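Local atomic coordinates of putative isocitrate dehydrogenase, NAD-dependent (Methylococcus capsulatus, PDB entry 6LKY), a protein that probably catalyses the NAD-dependent oxidative decarboxylation of isocitrate and binds NAD as its cofactor. Residues P14-A19 with K66-T71; G239-G242 with L246-G249; A250-G253 with L258-A261; P267-A270 with I274-P277; A279-G284 with R302-V307. The protein carries 1 engineered substitution. All coordinates share one frame; numbering follows the deposited sequence.

Interaction 1. Residues P14-A19 with K66-T71; sequences PSIVDA and KGPLTT. With NAD (nicotinamide-adenine-dinucleotide), chain C.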
# COMPACT_ATOMS: atom_id res chain seq x y z
N PRO A 14 24.46 -3.82 12.31
CA PRO A 14 25.38 -4.31 13.36
C PRO A 14 25.02 -3.84 14.76
O PRO A 14 25.08 -4.65 15.70
CB PRO A 14 26.75 -3.80 12.89
CG PRO A 14 26.63 -3.78 11.39
CD PRO A 14 25.21 -3.30 11.14
N SER A 15 24.63 -2.58 14.95
CA SER A 15 24.30 -2.13 16.30
C SER A 15 23.08 -2.87 16.84
O SER A 15 23.14 -3.48 17.91
CB SER A 15 24.09 -0.61 16.34
OG SER A 15 23.02 -0.19 15.52
N ILE A 16 21.98 -2.86 16.08
CA ILE A 16 20.76 -3.48 16.59
C ILE A 16 20.93 -4.98 16.75
O ILE A 16 20.48 -5.56 17.75
CB ILE A 16 19.57 -3.12 15.68
CG1 ILE A 16 19.72 -3.75 14.29
CG2 ILE A 16 19.43 -1.60 15.59
CD1 ILE A 16 18.55 -3.50 13.37
N VAL A 17 21.65 -5.63 15.83
CA VAL A 17 21.90 -7.06 15.98
C VAL A 17 22.73 -7.28 17.24
O VAL A 17 22.46 -8.20 18.03
CB VAL A 17 22.60 -7.62 14.73
CG1 VAL A 17 23.19 -9.01 14.99
CG2 VAL A 17 21.63 -7.66 13.53
N ASP A 18 23.71 -6.40 17.48
CA ASP A 18 24.47 -6.49 18.71
C ASP A 18 23.52 -6.44 19.90
O ASP A 18 23.50 -7.36 20.73
CB ASP A 18 25.51 -5.37 18.77
CG ASP A 18 26.48 -5.54 19.93
OD1 ASP A 18 27.26 -6.52 19.92
OD2 ASP A 18 26.45 -4.70 20.85
N ALA A 19 22.64 -5.43 19.91
CA ALA A 19 21.67 -5.31 20.99
C ALA A 19 20.90 -6.61 21.14
O ALA A 19 20.82 -7.18 22.24
CB ALA A 19 20.73 -4.13 20.72
N LYS A 66 19.30 -12.40 11.00
CA LYS A 66 19.81 -11.57 9.91
C LYS A 66 19.44 -10.11 10.13
O LYS A 66 18.26 -9.77 10.21
CB LYS A 66 19.28 -12.06 8.55
CG LYS A 66 19.91 -11.34 7.36
CD LYS A 66 19.06 -11.44 6.08
CE LYS A 66 17.65 -10.91 6.28
NZ LYS A 66 17.56 -9.42 6.43
N GLY A 67 20.45 -9.25 10.23
CA GLY A 67 20.23 -7.83 10.23
C GLY A 67 19.80 -7.36 8.85
O GLY A 67 19.83 -8.12 7.88
N PRO A 68 19.38 -6.10 8.74
CA PRO A 68 18.90 -5.59 7.44
C PRO A 68 20.02 -5.56 6.41
O PRO A 68 21.17 -5.25 6.73
CB PRO A 68 18.42 -4.18 7.77
CG PRO A 68 19.25 -3.78 8.99
CD PRO A 68 19.32 -5.07 9.79
N LEU A 69 19.67 -5.89 5.17
CA LEU A 69 20.63 -5.92 4.08
C LEU A 69 20.25 -4.86 3.05
O LEU A 69 19.09 -4.81 2.61
CB LEU A 69 20.70 -7.31 3.45
CG LEU A 69 21.21 -8.38 4.42
CD1 LEU A 69 21.32 -9.75 3.76
CD2 LEU A 69 22.55 -7.95 5.00
N THR A 70 21.21 -4.02 2.68
CA THR A 70 20.99 -2.99 1.66
C THR A 70 20.80 -3.63 0.28
O THR A 70 21.58 -4.50 -0.12
CB THR A 70 22.18 -2.03 1.63
OG1 THR A 70 22.14 -1.19 2.79
CG2 THR A 70 22.20 -1.17 0.34
N THR A 71 19.77 -3.20 -0.45
CA THR A 71 19.63 -3.55 -1.86
C THR A 71 19.71 -2.29 -2.72
O THR A 71 18.94 -1.35 -2.48
CB THR A 71 18.29 -4.28 -2.12
OG1 THR A 71 18.23 -5.46 -1.30
CG2 THR A 71 18.12 -4.66 -3.61
PA NAD C . 14.39 1.81 5.88
O1A NAD C . 15.86 1.49 5.91
O2A NAD C . 13.60 0.79 6.64
O5B NAD C . 14.17 3.30 6.44
C5B NAD C . 12.85 3.85 6.41
C4B NAD C . 12.73 4.87 7.52
O4B NAD C . 12.58 4.14 8.75
C3B NAD C . 13.99 5.71 7.60
O3B NAD C . 13.68 7.07 7.86
C2B NAD C . 14.74 5.10 8.77
O2B NAD C . 15.60 6.02 9.47
C1B NAD C . 13.63 4.51 9.64
N9A NAD C . 14.26 3.38 10.30
C8A NAD C . 13.97 2.01 9.85
N7A NAD C . 14.64 1.28 10.94
C5A NAD C . 14.09 1.90 12.14
C6A NAD C . 15.06 1.81 13.30
N6A NAD C . 15.08 0.43 13.80
N1A NAD C . 14.56 2.70 14.36
C2A NAD C . 14.51 4.13 13.98
N3A NAD C . 14.75 4.32 12.55
C4A NAD C . 13.99 3.36 11.75
O3 NAD C . 13.83 1.79 4.38
PN NAD C . 14.51 2.46 3.10
O1N NAD C . 15.25 3.73 3.40
O2N NAD C . 13.38 2.67 2.11
O5D NAD C . 15.56 1.38 2.52
C5D NAD C . 16.93 1.39 2.96
C4D NAD C . 17.60 0.10 2.51
O4D NAD C . 17.16 -1.02 3.30
C3D NAD C . 17.29 -0.21 1.05
O3D NAD C . 18.51 -0.56 0.41
C2D NAD C . 16.38 -1.42 1.14
O2D NAD C . 16.49 -2.32 0.04
C1D NAD C . 16.84 -2.11 2.41
N1N NAD C . 15.77 -3.04 2.87
C2N NAD C . 16.23 -4.04 3.83
C3N NAD C . 15.08 -5.00 4.00
C7N NAD C . 15.49 -6.35 4.60
O7N NAD C . 14.51 -6.87 5.48
N7N NAD C . 16.82 -6.28 5.20
C4N NAD C . 13.85 -4.38 4.65
C5N NAD C . 13.47 -3.06 4.02
C6N NAD C . 14.56 -2.28 3.27
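Lys66 NZ is gripped by three oxygens, the first being the carbonyl O of Gly67, the same glycine against whose backbone Val17 packs. The Lys66 NZ–Gly67 O bond measures 3.0 Å, and NZ meets this oxygen from above the carbonyl plane, 48° out of it. The lysine chain gets there by bending at both chi3 and chi4, which curls the amine over the next peptide, between Gly67 and Pro68. Asn81 OD1 and a salt bridge to Glu260 complete the grip, so that several partners fix the position of the amine. It lies beside the nicotinamide end of the cofactor, with Lys66 NZ 3.5 Å from NAD N7N.

The contact with helix 13-26 is apolar and buried. Val17 has CG1 anti to its backbone N (chi1 166°), which puts CG2 anti to the carbonyl carbon and against the bare backbone of the glycine, Val17 CG2 to Gly67 CA being 3.6 Å. One residue back, Ile16 and Pro68 reach toward each other tip to tip, with 4.0 Å between Ile16 CD1 and Pro68 CD. The far end of the loop turns to the ribose: Thr71 N donates to NAD O3D at 3.0 Å, and the same hydroxyl donates to Thr71 O, also at 3.0 Å. Asn176 of the second subunit packs on Thr71.

A loop leaving strand 63-66 thus rests on the helix that follows strand 2-7 while it lines the nicotinamide-ribose side of the NAD pocket, in the open-sheet architecture of the isocitrate and isopropylmalate dehydrogenases.

Interaction 2. Residues G239-G242 with L246-G249; sequences GLIG and LTAG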
# COMPACT_ATOMS: atom_id res chain seq x y z
N GLY A 239 3.59 0.98 10.77
CA GLY A 239 3.24 2.36 11.05
C GLY A 239 2.13 2.48 12.09
O GLY A 239 2.19 3.32 12.99
N LEU A 240 1.12 1.62 11.98
CA LEU A 240 -0.02 1.73 12.90
C LEU A 240 0.38 1.47 14.35
O LEU A 240 -0.18 2.10 15.25
CB LEU A 240 -1.14 0.76 12.51
CG LEU A 240 -1.91 1.10 11.24
CD1 LEU A 240 -2.69 -0.15 10.80
CD2 LEU A 240 -2.83 2.31 11.41
N ILE A 241 1.33 0.57 14.60
CA ILE A 241 1.68 0.27 15.99
C ILE A 241 2.88 1.08 16.48
O ILE A 241 3.38 0.83 17.58
CB ILE A 241 1.92 -1.23 16.23
CG1 ILE A 241 3.20 -1.72 15.55
CG2 ILE A 241 0.69 -2.06 15.82
CD1 ILE A 241 3.63 -3.07 16.06
N GLY A 242 3.35 2.04 15.70
CA GLY A 242 4.37 2.96 16.19
C GLY A 242 5.68 2.94 15.45
O GLY A 242 6.60 3.67 15.84
N LEU A 246 9.84 -1.25 15.53
CA LEU A 246 9.19 -2.15 16.47
C LEU A 246 8.92 -3.55 15.93
O LEU A 246 8.71 -4.46 16.74
CB LEU A 246 7.86 -1.54 16.93
CG LEU A 246 7.94 -0.15 17.55
CD1 LEU A 246 6.55 0.45 17.76
CD2 LEU A 246 8.68 -0.21 18.88
N THR A 247 8.90 -3.76 14.62
CA THR A 247 8.22 -4.92 14.04
C THR A 247 9.19 -5.92 13.44
O THR A 247 10.16 -5.55 12.78
CB THR A 247 7.21 -4.50 12.97
OG1 THR A 247 7.76 -3.47 12.14
CG2 THR A 247 5.93 -3.98 13.60
N ALA A 248 8.88 -7.21 13.63
CA ALA A 248 9.75 -8.30 13.22
C ALA A 248 9.03 -9.26 12.29
O ALA A 248 7.80 -9.27 12.20
CB ALA A 248 10.29 -9.06 14.44
N GLY A 249 9.82 -10.05 11.57
CA GLY A 249 9.32 -11.01 10.62
C GLY A 249 10.09 -12.31 10.68
O GLY A 249 11.31 -12.31 10.94
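A Schellman motif ends helix 227-240, and its C-prime residue, Gly242, is met by the side chain of Leu246 just beyond the turn. The positive phi of Gly242 (118°) marks the motif, and the bond from Gly242 N to Gly239 O (3.2 Å) closes the smaller of its two rings. Gly243 N closes the larger, back to the last turn of the helix. Gly243, Leu244 and Gly245, which join the two segments, also line the site of a bound acetyl group.

Two side-chain contacts close the turn. Leu246 turns one branch onto the backbone of the motif: Leu246 CD1 lies 3.2 Å from Ile241 O and 3.5 Å from Gly242 C, so a methyl rather than a donor approaches this carbonyl from the second segment. The second contact joins Ile241 and Thr247, whose side chains cross obliquely. Ile241 places CG1 between its backbone N and carbonyl carbon (chi1 70°), which sends the extended end of the chain toward the methyl of the threonine. At 3.5 Å, Ile241 CD1 and Thr247 CG2 are closer than carbons usually pack.

All four touching residues are buried. Val110 covers Ile241, while Leu240 packs on Val214 of the second subunit. On the other segment, Leu246 rests on Thr278 at the start of helix 278-290, and Ala248 lies under that helix as strand 248-252 enters the main sheet.

Interaction 3. Residues A250-G253 with L258-A261; sequences ANIG and LFEA. With NAD (nicotinamide-adenine-dinucleotide), chain C.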
# COMPACT_ATOMS: atom_id res chain seq x y z
N ALA A 250 9.37 -13.42 10.50
CA ALA A 250 9.95 -14.75 10.39
C ALA A 250 9.76 -15.28 8.98
O ALA A 250 8.64 -15.30 8.47
CB ALA A 250 9.30 -15.71 11.38
N ASN A 251 10.85 -15.72 8.35
CA ASN A 251 10.82 -16.39 7.05
C ASN A 251 10.90 -17.90 7.28
O ASN A 251 11.95 -18.41 7.68
CB ASN A 251 11.97 -15.92 6.15
CG ASN A 251 11.99 -14.40 5.97
OD1 ASN A 251 11.42 -13.87 5.02
ND2 ASN A 251 12.68 -13.71 6.87
N ILE A 252 9.80 -18.60 7.03
CA ILE A 252 9.66 -20.01 7.35
C ILE A 252 9.57 -20.85 6.07
O ILE A 252 8.74 -20.58 5.19
CB ILE A 252 8.41 -20.26 8.22
CG1 ILE A 252 8.40 -19.32 9.42
CG2 ILE A 252 8.34 -21.73 8.62
CD1 ILE A 252 9.61 -19.48 10.34
N GLY A 253 10.41 -21.88 6.00
CA GLY A 253 10.23 -22.99 5.10
C GLY A 253 10.16 -24.29 5.91
O GLY A 253 10.28 -24.29 7.13
N LEU A 258 14.55 -18.12 8.99
CA LEU A 258 15.41 -16.95 9.06
C LEU A 258 14.63 -15.79 9.68
O LEU A 258 13.56 -15.42 9.18
CB LEU A 258 15.94 -16.59 7.67
CG LEU A 258 16.90 -15.39 7.53
CD1 LEU A 258 17.86 -15.62 6.38
CD2 LEU A 258 16.13 -14.08 7.33
N PHE A 259 15.18 -15.19 10.73
CA PHE A 259 14.44 -14.20 11.50
C PHE A 259 15.08 -12.83 11.34
O PHE A 259 16.31 -12.73 11.29
CB PHE A 259 14.35 -14.64 12.97
CG PHE A 259 13.69 -15.97 13.12
CD1 PHE A 259 14.41 -17.14 12.96
CD2 PHE A 259 12.32 -16.06 13.33
CE1 PHE A 259 13.79 -18.37 13.04
CE2 PHE A 259 11.69 -17.28 13.42
CZ PHE A 259 12.42 -18.44 13.27
N GLU A 260 14.26 -11.79 11.22
CA GLU A 260 14.82 -10.48 10.91
C GLU A 260 13.86 -9.37 11.34
O GLU A 260 12.67 -9.60 11.56
CB GLU A 260 15.08 -10.34 9.40
CG GLU A 260 13.79 -10.47 8.57
CD GLU A 260 14.00 -10.30 7.06
OE1 GLU A 260 14.98 -9.63 6.65
OE2 GLU A 260 13.19 -10.84 6.27
N ALA A 261 14.40 -8.16 11.45
CA ALA A 261 13.53 -7.00 11.51
C ALA A 261 12.85 -6.78 10.15
O ALA A 261 13.33 -7.21 9.10
CB ALA A 261 14.30 -5.75 11.94
PA NAD C . 14.39 1.81 5.88
O1A NAD C . 15.86 1.49 5.91
O2A NAD C . 13.60 0.79 6.64
O5B NAD C . 14.17 3.30 6.44
C5B NAD C . 12.85 3.85 6.41
C4B NAD C . 12.73 4.87 7.52
O4B NAD C . 12.58 4.14 8.75
C3B NAD C . 13.99 5.71 7.60
O3B NAD C . 13.68 7.07 7.86
C2B NAD C . 14.74 5.10 8.77
O2B NAD C . 15.60 6.02 9.47
C1B NAD C . 13.63 4.51 9.64
N9A NAD C . 14.26 3.38 10.30
C8A NAD C . 13.97 2.01 9.85
N7A NAD C . 14.64 1.28 10.94
C5A NAD C . 14.09 1.90 12.14
C6A NAD C . 15.06 1.81 13.30
N6A NAD C . 15.08 0.43 13.80
N1A NAD C . 14.56 2.70 14.36
C2A NAD C . 14.51 4.13 13.98
N3A NAD C . 14.75 4.32 12.55
C4A NAD C . 13.99 3.36 11.75
O3 NAD C . 13.83 1.79 4.38
PN NAD C . 14.51 2.46 3.10
O1N NAD C . 15.25 3.73 3.40
O2N NAD C . 13.38 2.67 2.11
O5D NAD C . 15.56 1.38 2.52
C5D NAD C . 16.93 1.39 2.96
C4D NAD C . 17.60 0.10 2.51
O4D NAD C . 17.16 -1.02 3.30
C3D NAD C . 17.29 -0.21 1.05
O3D NAD C . 18.51 -0.56 0.41
C2D NAD C . 16.38 -1.42 1.14
O2D NAD C . 16.49 -2.32 0.04
C1D NAD C . 16.84 -2.11 2.41
N1N NAD C . 15.77 -3.04 2.87
C2N NAD C . 16.23 -4.04 3.83
C3N NAD C . 15.08 -5.00 4.00
C7N NAD C . 15.49 -6.35 4.60
O7N NAD C . 14.51 -6.87 5.48
N7N NAD C . 16.82 -6.28 5.20
C4N NAD C . 13.85 -4.38 4.65
C5N NAD C . 13.47 -3.06 4.02
C6N NAD C . 14.56 -2.28 3.27
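Backbone bonds define the pairing of the two strands, a beta hairpin within the main sheet. Asn251 and Leu258 form an antiparallel hydrogen-bonded pair, with Asn251 N to Leu258 O and Leu258 N to Asn251 O both at 2.9 Å; Ala250 and Phe259 make the adjoining non-hydrogen-bonded pair.

Side-chain hydrogen bonds are added by the amide of Asn251. Its ND2 donates to Leu258 O at 3.0 Å, so this carbonyl accepts twice, the two donors reaching it from opposite faces of its plane. The other N-H goes to Glu260 OE2, also 3.0 Å from Asn251 ND2. Glu260 has CG between its backbone N and carbonyl carbon (chi1 62°) and extends beyond, which carries OE2 to the amide. Both acceptors lie in the amide plane, whereas OE2 is met from above the carboxylate, the planes standing 57° apart.

Apolar contacts occupy the face carrying Ala250 and Phe259. Ala250 CB lies 3.5 Å from Phe259 CE2, and Ile252 CD1 approaches CZ of the same ring. Met286 of helix 278-290 packs over this pair.

Asn251 OD1 bonds to Asn118, fixing the whole amide. Glu260, also held by Lys66 and Arg85, has OE1 3.0 Å from NAD O7N, so the strand pairing probably helps to place this NAD-binding residue.

Interaction 4. Residues P267-A270 with I274-P277; sequences PDIA and IANP. With NAD (nicotinamide-adenine-dinucleotide), chain C.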
# COMPACT_ATOMS: atom_id res chain seq x y z
N PRO A 267 19.92 4.14 6.17
CA PRO A 267 21.16 4.93 5.98
C PRO A 267 21.08 6.33 6.54
O PRO A 267 22.13 6.91 6.85
CB PRO A 267 21.35 4.94 4.45
CG PRO A 267 20.00 4.61 3.88
CD PRO A 267 19.33 3.72 4.88
N ASP A 268 19.88 6.91 6.69
CA ASP A 268 19.80 8.27 7.22
C ASP A 268 20.24 8.37 8.68
O ASP A 268 20.61 9.46 9.12
CB ASP A 268 18.38 8.84 7.05
CG ASP A 268 17.30 7.94 7.63
OD1 ASP A 268 17.56 6.75 7.85
OD2 ASP A 268 16.17 8.44 7.86
N ILE A 269 20.22 7.27 9.43
CA ILE A 269 20.64 7.29 10.83
C ILE A 269 21.74 6.27 11.11
O ILE A 269 22.06 6.02 12.28
CB ILE A 269 19.45 7.06 11.79
CG1 ILE A 269 18.82 5.69 11.56
CG2 ILE A 269 18.41 8.17 11.64
CD1 ILE A 269 17.87 5.26 12.66
N ALA A 270 22.33 5.68 10.08
CA ALA A 270 23.41 4.73 10.32
C ALA A 270 24.57 5.44 11.01
O ALA A 270 24.88 6.59 10.69
CB ALA A 270 23.88 4.09 9.00
N ILE A 274 21.26 5.77 17.30
CA ILE A 274 19.93 6.09 17.82
C ILE A 274 18.85 5.13 17.33
O ILE A 274 17.69 5.27 17.74
CB ILE A 274 19.54 7.54 17.48
CG1 ILE A 274 19.49 7.76 15.97
CG2 ILE A 274 20.52 8.53 18.13
CD1 ILE A 274 18.83 9.06 15.55
N ALA A 275 19.18 4.18 16.45
CA ALA A 275 18.19 3.24 15.94
C ALA A 275 17.49 2.47 17.06
O ALA A 275 18.12 2.02 18.01
CB ALA A 275 18.83 2.25 14.96
N ASN A 276 16.18 2.30 16.91
CA ASN A 276 15.40 1.48 17.82
C ASN A 276 15.76 0.01 17.63
O ASN A 276 15.65 -0.51 16.52
CB ASN A 276 13.91 1.68 17.58
CG ASN A 276 13.06 1.12 18.70
OD1 ASN A 276 13.48 0.22 19.43
ND2 ASN A 276 11.85 1.66 18.83
N PRO A 277 16.19 -0.69 18.68
CA PRO A 277 16.55 -2.11 18.54
C PRO A 277 15.39 -3.06 18.76
O PRO A 277 15.59 -4.27 18.67
CB PRO A 277 17.62 -2.28 19.62
CG PRO A 277 17.20 -1.33 20.70
CD PRO A 277 16.55 -0.15 20.01
PA NAD C . 14.39 1.81 5.88
O1A NAD C . 15.86 1.49 5.91
O2A NAD C . 13.60 0.79 6.64
O5B NAD C . 14.17 3.30 6.44
C5B NAD C . 12.85 3.85 6.41
C4B NAD C . 12.73 4.87 7.52
O4B NAD C . 12.58 4.14 8.75
C3B NAD C . 13.99 5.71 7.60
O3B NAD C . 13.68 7.07 7.86
C2B NAD C . 14.74 5.10 8.77
O2B NAD C . 15.60 6.02 9.47
C1B NAD C . 13.63 4.51 9.64
N9A NAD C . 14.26 3.38 10.30
C8A NAD C . 13.97 2.01 9.85
N7A NAD C . 14.64 1.28 10.94
C5A NAD C . 14.09 1.90 12.14
C6A NAD C . 15.06 1.81 13.30
N6A NAD C . 15.08 0.43 13.80
N1A NAD C . 14.56 2.70 14.36
C2A NAD C . 14.51 4.13 13.98
N3A NAD C . 14.75 4.32 12.55
C4A NAD C . 13.99 3.36 11.75
O3 NAD C . 13.83 1.79 4.38
PN NAD C . 14.51 2.46 3.10
O1N NAD C . 15.25 3.73 3.40
O2N NAD C . 13.38 2.67 2.11
O5D NAD C . 15.56 1.38 2.52
C5D NAD C . 16.93 1.39 2.96
C4D NAD C . 17.60 0.10 2.51
O4D NAD C . 17.16 -1.02 3.30
C3D NAD C . 17.29 -0.21 1.05
O3D NAD C . 18.51 -0.56 0.41
C2D NAD C . 16.38 -1.42 1.14
O2D NAD C . 16.49 -2.32 0.04
C1D NAD C . 16.84 -2.11 2.41
N1N NAD C . 15.77 -3.04 2.87
C2N NAD C . 16.23 -4.04 3.83
C3N NAD C . 15.08 -5.00 4.00
C7N NAD C . 15.49 -6.35 4.60
O7N NAD C . 14.51 -6.87 5.48
N7N NAD C . 16.82 -6.28 5.20
C4N NAD C . 13.85 -4.38 4.65
C5N NAD C . 13.47 -3.06 4.02
C6N NAD C . 14.56 -2.28 3.27
O HOH W 1 21.61 4.72 14.45
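Ile269 and Ala275 touch each other over one face of the NAD adenine. The tip of the isoleucine reaches over the ring, Ile269 CD1 being 3.3 Å from NAD N3A, while Ala275 CB lies farther along the same face, above C6A. At the ring's edge the backbone takes over: NAD N6A donates to Asn276 O at 2.9 Å, and Asn276 CB lies beside N1A. Ile269 owes its reach to CG1 standing between the backbone N and the carbonyl carbon (chi1 62°), with CD1 extended beyond.

This is the adenosine subsite of the family's cofactor pocket, and the ribose is recognised as in its NAD-dependent members, by an acidic side chain. Asp268 straddles the diol: NAD O2B donates to Asp268 OD1 at 2.6 Å, and NAD O3B donates to Asp268 OD2 at 2.8 Å. Gly264, Ser265 and Ala266, just ahead in the same loop, add backbone N-H bonds to the cofactor.

Across the segments themselves, Ile269 CD1 and Ala275 CB are 3.9 Å apart, and the other branch of Ile269, CG2, meets Ile274 CD1 as the two chains pass at a slant. A water joins the backbones behind them, donating to Ile269 O at 2.6 Å and accepting from Ile274 N.

Interaction 5. Residues A279-G284 with R302-V307; sequences AMIMAG and RAVREV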
# COMPACT_ATOMS: atom_id res chain seq x y z
N ALA A 279 12.72 -3.95 17.05
CA ALA A 279 12.38 -4.87 15.97
C ALA A 279 13.34 -6.06 15.94
O ALA A 279 12.91 -7.22 15.85
CB ALA A 279 12.38 -4.14 14.63
N MET A 280 14.64 -5.79 16.03
CA MET A 280 15.61 -6.89 16.02
C MET A 280 15.46 -7.77 17.25
O MET A 280 15.57 -9.01 17.16
CB MET A 280 17.04 -6.33 15.95
CG MET A 280 18.03 -7.34 15.39
SD MET A 280 17.76 -7.61 13.62
CE MET A 280 17.73 -9.40 13.53
N ILE A 281 15.17 -7.17 18.40
CA ILE A 281 14.98 -7.95 19.62
C ILE A 281 13.74 -8.84 19.51
O ILE A 281 13.78 -10.02 19.89
CB ILE A 281 14.94 -6.99 20.83
CG1 ILE A 281 16.34 -6.42 21.07
CG2 ILE A 281 14.50 -7.70 22.08
CD1 ILE A 281 16.36 -5.03 21.68
N MET A 282 12.65 -8.32 18.94
CA MET A 282 11.44 -9.12 18.71
C MET A 282 11.69 -10.22 17.70
O MET A 282 11.14 -11.32 17.82
CB MET A 282 10.28 -8.23 18.24
CG MET A 282 9.73 -7.25 19.29
SD MET A 282 9.15 -8.06 20.81
CE MET A 282 7.63 -8.82 20.20
N ALA A 283 12.53 -9.96 16.69
CA ALA A 283 12.93 -11.03 15.78
C ALA A 283 13.64 -12.13 16.56
O ALA A 283 13.40 -13.33 16.31
CB ALA A 283 13.84 -10.48 14.67
N GLY A 284 14.50 -11.75 17.50
CA GLY A 284 15.10 -12.73 18.39
C GLY A 284 14.07 -13.52 19.18
O GLY A 284 14.20 -14.73 19.34
N ARG A 302 8.04 -9.56 27.17
CA ARG A 302 7.61 -8.86 28.38
C ARG A 302 8.58 -7.73 28.72
O ARG A 302 8.15 -6.62 29.06
CB ARG A 302 7.50 -9.85 29.54
CG ARG A 302 6.82 -9.29 30.79
CD ARG A 302 6.58 -10.36 31.85
NE ARG A 302 6.29 -11.68 31.28
CZ ARG A 302 6.96 -12.79 31.58
NH1 ARG A 302 7.98 -12.74 32.43
NH2 ARG A 302 6.63 -13.95 31.02
N ALA A 303 9.88 -7.99 28.65
CA ALA A 303 10.87 -6.97 28.97
C ALA A 303 10.78 -5.79 28.01
O ALA A 303 10.85 -4.62 28.44
CB ALA A 303 12.27 -7.59 28.95
N VAL A 304 10.65 -6.06 26.71
CA VAL A 304 10.50 -4.98 25.73
C VAL A 304 9.26 -4.15 26.05
O VAL A 304 9.29 -2.90 26.04
CB VAL A 304 10.42 -5.55 24.30
CG1 VAL A 304 9.98 -4.45 23.33
CG2 VAL A 304 11.75 -6.16 23.90
N ARG A 305 8.14 -4.82 26.29
CA ARG A 305 6.90 -4.09 26.57
C ARG A 305 7.03 -3.24 27.83
O ARG A 305 6.59 -2.08 27.85
CB ARG A 305 5.74 -5.07 26.67
CG ARG A 305 5.39 -5.64 25.31
CD ARG A 305 4.33 -6.72 25.36
NE ARG A 305 3.97 -7.14 24.01
CZ ARG A 305 3.16 -6.48 23.19
NH1 ARG A 305 2.58 -5.35 23.59
NH2 ARG A 305 2.92 -6.95 21.98
N GLU A 306 7.66 -3.77 28.88
CA GLU A 306 7.85 -3.00 30.10
C GLU A 306 8.70 -1.76 29.84
O GLU A 306 8.37 -0.66 30.32
CB GLU A 306 8.48 -3.87 31.19
CG GLU A 306 7.50 -4.84 31.86
CD GLU A 306 8.19 -6.00 32.56
OE1 GLU A 306 9.44 -6.03 32.57
OE2 GLU A 306 7.49 -6.89 33.09
N VAL A 307 9.78 -1.91 29.07
CA VAL A 307 10.65 -0.76 28.82
C VAL A 307 9.92 0.30 28.00
O VAL A 307 10.07 1.50 28.25
CB VAL A 307 11.96 -1.21 28.16
CG1 VAL A 307 12.75 0.01 27.67
CG2 VAL A 307 12.78 -2.04 29.12
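Two consecutive helices, 278-290 and 294-310, fold back on each other as an alpha-alpha hairpin, and Val304 is the residue of the second that meets both Ile281 and Met282 of the first. The nearest CA atoms across the segments are those of Ile281 and Val304, 8.1 Å apart, a spacing bridged by single branches of the side chains.

The tighter touch is methyl to methyl, 3.6 Å between Ile281 CG2 and Val304 CG2, the side chains crossing at a slant. In Ile281 the short branch does the work: CG2 stands anti to the backbone N while the longer arm, CG1, lies beside that nitrogen (chi1 -71°). Val304 has CG1 anti to its backbone N (chi1 169°), which leaves CG2 facing the first helix. The same methyl also receives the sulfur of Met282, Met282 SD to Val304 CG2 being a looser 4.5 Å. One valine branch therefore sits against two successive residues of the facing helix.

Around this buried seam, Ile300 and Glu301 extend the second helix's hold on Ile281 and Met282. Arg305 flanks it, salt-bridged to Glu301 and in a cation-pi contact with Phe100. Helix 326-337 covers Ile281 through Ile333, helix 13-26 through Val23, and another flank of the 279-284 segment, at Met280 and Ala283, lies on Phe65 of strand 63-66.

Three of the contacts line one NAD molecule. Interactions 1 and 3 meet at its nicotinamide end, where the salt bridge from Lys66 NZ to Glu260 OE1 is 2.6 Å long, and interaction 4 holds the adenosine, its centre about 21 Å from that of interaction 3. Interactions 1 and 4 also touch directly, Ile16 CG2 lying 4.0 Å from Ala275 CB. Interaction 2 runs into the hairpin of interaction 3 through Gly249 N and Glu260 O, 2.9 Å apart. Helix 278-290 of interaction 5 is the common backing: Ala279 and Ala283 pack on interactions 2 and 3, and Met280 on interaction 1, while interaction 4 leads straight into this helix.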